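Cyanuric acid amidohydrolase (Azorhizobium caulinodans, PDB 4NQ3) catalyses the hydrolytic opening of the s-triazine ring of cyanuric acid, giving carboxybiuret, a step in the breakdown of herbicides such as atrazine. Local coordinates at residues T280-G292 and I330-G344. Residues are numbered along the deposited sequence; the frame is centred on the assembly and turned at random.
With MG (magnesium ion), chain K; BR8 (barbituric acid), chain C.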
# COMPACT_ATOMS: atom_id res chain seq x y z
N THR A 280 24.55 15.77 15.02
CA THR A 280 24.86 14.33 15.12
C THR A 280 24.48 13.59 13.83
O THR A 280 23.39 13.78 13.28
CB THR A 280 24.12 13.67 16.29
OG1 THR A 280 24.24 14.47 17.47
CG2 THR A 280 24.67 12.28 16.54
N ILE A 281 25.39 12.79 13.31
CA ILE A 281 25.11 11.97 12.15
C ILE A 281 24.85 10.53 12.59
O ILE A 281 25.69 9.94 13.29
CB ILE A 281 26.29 11.98 11.19
CG1 ILE A 281 26.48 13.37 10.61
CG2 ILE A 281 26.10 10.92 10.10
CD1 ILE A 281 27.69 13.44 9.74
N VAL A 282 23.72 9.96 12.17
CA VAL A 282 23.38 8.60 12.60
C VAL A 282 23.15 7.67 11.42
O VAL A 282 22.42 8.01 10.51
CB VAL A 282 22.11 8.59 13.48
CG1 VAL A 282 21.91 7.21 14.09
CG2 VAL A 282 22.21 9.65 14.58
N LEU A 283 23.80 6.51 11.44
CA LEU A 283 23.54 5.47 10.43
C LEU A 283 23.10 4.20 11.15
O LEU A 283 23.82 3.70 12.01
CB LEU A 283 24.80 5.18 9.60
CG LEU A 283 25.60 6.43 9.25
CD1 LEU A 283 26.98 6.04 8.77
CD2 LEU A 283 24.89 7.20 8.18
N ALA A 284 21.92 3.68 10.83
CA ALA A 284 21.44 2.53 11.59
C ALA A 284 20.73 1.51 10.72
O ALA A 284 20.13 1.88 9.71
CB ALA A 284 20.54 2.99 12.69
N LYS A 285 20.80 0.24 11.10
CA LYS A 285 20.01 -0.80 10.45
C LYS A 285 18.80 -1.16 11.31
O LYS A 285 18.92 -1.36 12.51
CB LYS A 285 20.84 -2.05 10.21
CG LYS A 285 21.92 -1.84 9.20
CD LYS A 285 21.33 -1.70 7.82
CE LYS A 285 20.38 -2.84 7.52
NZ LYS A 285 19.80 -2.64 6.17
N ALA A 286 17.62 -1.22 10.70
CA ALA A 286 16.42 -1.63 11.42
C ALA A 286 15.90 -2.91 10.80
O ALA A 286 15.88 -3.05 9.58
CB ALA A 286 15.37 -0.57 11.37
N GLU A 287 15.48 -3.85 11.64
CA GLU A 287 15.02 -5.13 11.15
C GLU A 287 13.82 -5.63 11.92
O GLU A 287 13.83 -5.62 13.15
CB GLU A 287 16.15 -6.15 11.24
CG GLU A 287 15.78 -7.51 10.68
CD GLU A 287 16.88 -8.54 10.86
OE1 GLU A 287 17.63 -8.48 11.87
OE2 GLU A 287 16.99 -9.41 9.98
N PRO A 288 12.78 -6.09 11.21
CA PRO A 288 11.70 -6.75 11.95
C PRO A 288 12.20 -8.09 12.47
O PRO A 288 12.83 -8.85 11.72
CB PRO A 288 10.60 -6.91 10.90
CG PRO A 288 11.31 -6.92 9.60
CD PRO A 288 12.51 -6.02 9.77
N SER A 289 11.95 -8.38 13.73
CA SER A 289 12.47 -9.60 14.32
C SER A 289 11.68 -10.82 13.84
O SER A 289 10.45 -10.79 13.80
CB SER A 289 12.43 -9.52 15.84
OG SER A 289 11.10 -9.38 16.30
N ARG A 290 12.39 -11.88 13.48
CA ARG A 290 11.76 -13.05 12.88
C ARG A 290 11.02 -13.92 13.88
O ARG A 290 10.29 -14.83 13.49
CB ARG A 290 12.80 -13.89 12.15
CG ARG A 290 13.25 -13.21 10.90
CD ARG A 290 14.33 -13.97 10.18
NE ARG A 290 14.70 -13.18 9.02
CZ ARG A 290 15.64 -12.24 9.05
NH1 ARG A 290 16.30 -12.01 10.18
NH2 ARG A 290 15.91 -11.53 7.95
N SER A 291 11.22 -13.64 15.17
CA SER A 291 10.48 -14.31 16.24
C SER A 291 9.05 -13.82 16.23
O SER A 291 8.18 -14.41 16.84
CB SER A 291 11.10 -14.03 17.61
OG SER A 291 11.08 -12.65 17.91
N GLY A 292 8.84 -12.69 15.56
CA GLY A 292 7.54 -12.06 15.52
C GLY A 292 7.25 -11.31 16.80
O GLY A 292 6.15 -10.77 16.95
N ILE A 330 18.19 11.46 9.72
CA ILE A 330 19.03 10.29 10.02
C ILE A 330 18.93 9.20 8.95
O ILE A 330 17.90 9.03 8.30
CB ILE A 330 18.67 9.70 11.40
CG1 ILE A 330 17.22 9.28 11.43
CG2 ILE A 330 18.79 10.74 12.48
CD1 ILE A 330 16.76 9.13 12.83
N TYR A 331 20.01 8.43 8.79
CA TYR A 331 20.07 7.38 7.77
C TYR A 331 19.69 6.05 8.41
O TYR A 331 20.45 5.48 9.17
CB TYR A 331 21.48 7.33 7.14
CG TYR A 331 21.69 6.19 6.14
CD1 TYR A 331 21.89 4.89 6.58
CD2 TYR A 331 21.70 6.41 4.77
CE1 TYR A 331 22.07 3.85 5.71
CE2 TYR A 331 21.89 5.36 3.87
CZ TYR A 331 22.07 4.08 4.36
OH TYR A 331 22.25 2.98 3.53
N VAL A 332 18.47 5.60 8.15
CA VAL A 332 17.98 4.32 8.65
C VAL A 332 17.61 3.40 7.50
O VAL A 332 16.84 3.77 6.63
CB VAL A 332 16.75 4.48 9.53
CG1 VAL A 332 16.28 3.13 10.03
CG2 VAL A 332 17.06 5.42 10.67
N SER A 333 18.11 2.19 7.55
CA SER A 333 18.03 1.25 6.44
C SER A 333 17.41 -0.07 6.93
O SER A 333 17.75 -0.54 8.01
CB SER A 333 19.43 1.03 5.87
OG SER A 333 19.43 -0.06 4.98
N GLY A 334 16.49 -0.65 6.17
CA GLY A 334 15.72 -1.80 6.65
C GLY A 334 16.31 -3.13 6.24
O GLY A 334 16.99 -3.22 5.24
N GLY A 335 16.03 -4.18 7.01
CA GLY A 335 16.47 -5.52 6.68
C GLY A 335 17.87 -5.80 7.18
O GLY A 335 18.86 -5.39 6.57
N GLY A 336 17.97 -6.52 8.29
CA GLY A 336 19.26 -6.68 8.92
C GLY A 336 19.75 -8.10 8.92
O GLY A 336 20.28 -8.58 9.94
N GLU A 337 19.61 -8.76 7.76
CA GLU A 337 20.09 -10.13 7.59
C GLU A 337 21.58 -10.22 7.90
O GLU A 337 22.40 -9.63 7.20
CB GLU A 337 19.82 -10.62 6.18
CG GLU A 337 18.34 -10.76 5.82
CD GLU A 337 17.72 -9.45 5.33
OE1 GLU A 337 18.43 -8.42 5.31
OE2 GLU A 337 16.51 -9.47 4.95
N HIS A 338 21.94 -10.94 8.96
CA HIS A 338 23.34 -11.06 9.38
C HIS A 338 23.98 -9.73 9.72
O HIS A 338 25.21 -9.62 9.76
CB HIS A 338 24.16 -11.75 8.29
CG HIS A 338 23.62 -13.09 7.91
ND1 HIS A 338 23.73 -14.19 8.73
CD2 HIS A 338 22.94 -13.50 6.82
CE1 HIS A 338 23.14 -15.22 8.15
NE2 HIS A 338 22.67 -14.83 6.98
N GLN A 339 23.14 -8.72 9.97
CA GLN A 339 23.63 -7.42 10.40
C GLN A 339 23.18 -7.18 11.82
O GLN A 339 22.08 -6.69 12.07
CB GLN A 339 23.14 -6.34 9.45
CG GLN A 339 23.49 -6.70 8.02
CD GLN A 339 22.62 -5.98 7.00
OE1 GLN A 339 22.63 -4.75 6.91
NE2 GLN A 339 21.86 -6.75 6.25
N GLY A 340 24.00 -7.56 12.78
CA GLY A 340 23.54 -7.57 14.15
C GLY A 340 22.70 -8.82 14.34
O GLY A 340 22.47 -9.56 13.38
N PRO A 341 22.25 -9.07 15.56
CA PRO A 341 21.38 -10.19 15.95
C PRO A 341 20.03 -10.16 15.27
O PRO A 341 19.65 -9.13 14.73
CB PRO A 341 21.21 -9.97 17.44
CG PRO A 341 21.40 -8.50 17.63
CD PRO A 341 22.51 -8.16 16.69
N ASP A 342 19.29 -11.27 15.30
CA ASP A 342 17.94 -11.22 14.72
C ASP A 342 17.07 -10.19 15.44
O ASP A 342 16.83 -10.30 16.65
CB ASP A 342 17.26 -12.59 14.76
CG ASP A 342 15.81 -12.53 14.25
OD1 ASP A 342 15.61 -12.46 13.01
OD2 ASP A 342 14.88 -12.54 15.09
N GLY A 343 16.58 -9.21 14.68
CA GLY A 343 15.72 -8.20 15.26
C GLY A 343 16.52 -6.96 15.61
O GLY A 343 15.95 -5.92 15.95
N GLY A 344 17.84 -7.06 15.54
CA GLY A 344 18.66 -5.89 15.82
C GLY A 344 19.42 -5.41 14.59
O GLY A 344 19.11 -5.76 13.43
MG MG K . 20.12 -7.97 12.54
N1 BR8 C . 17.11 -0.97 0.02
C2 BR8 C . 16.63 0.29 0.15
O2 BR8 C . 16.43 0.94 -0.85
N3 BR8 C . 16.37 0.80 1.39
C4 BR8 C . 16.59 0.05 2.58
O4 BR8 C . 16.34 0.54 3.67
C5 BR8 C . 17.17 -1.37 2.56
C6 BR8 C . 17.38 -1.78 1.11
O8 BR8 C . 17.81 -2.89 0.87
O HOH W 1 15.67 -3.55 14.29
O HOH W 2 15.43 -8.36 7.08
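Lys285 reaches across to strand 331-334, its chain bent at chi2 (-71°) and chi3 (-51°), which brings NZ 2.9 Å from Ser333 OG. The same NZ donates to Gly334 O and Gly335 O, meeting both from above their carbonyl planes, and to Cys225 O; losing the amine to a methionine here would probably leave the hydroxyl of Ser333 and these carbonyls without their shared donor. Ser333 and Gly334 bind the ligand: Gly334 N donates to O4 of barbituric acid at 2.8 Å. Backbone bonds pair the strands in parallel from Tyr331 N to Val282 O through to Gly335 N to Ala286 O, the chain crossing between them by helix 309-325, a beta-alpha-beta connection in what is predicted to be the third of the monomer's three repeating units. Apolar contacts follow the pairing: Leu283 CD2 rests 3.6 Å from Tyr331 CB, while Ala286 CB meets Val332 CG1 on the face packed against that helix. Beyond the strands, the extended Glu287 reaches magnesium with OE1 (2.6 Å), alongside the carbonyl oxygens of Gln339, Pro341 and Gly344; Gly343 N donates a hydrogen bond to the same OE1 from above the carboxylate plane. A salt-bridge network joins the loops: Arg290 NH1 bridges Glu287 OE2 (2.7 Å) and Asp342 OD1 (2.9 Å), probably easing the closeness of the two acids. Asp342 OD2 takes Arg290 N on its syn lone pair, and Glu337, in long contact with Arg290 NH2, pairs chiefly with substrate-binding Arg188.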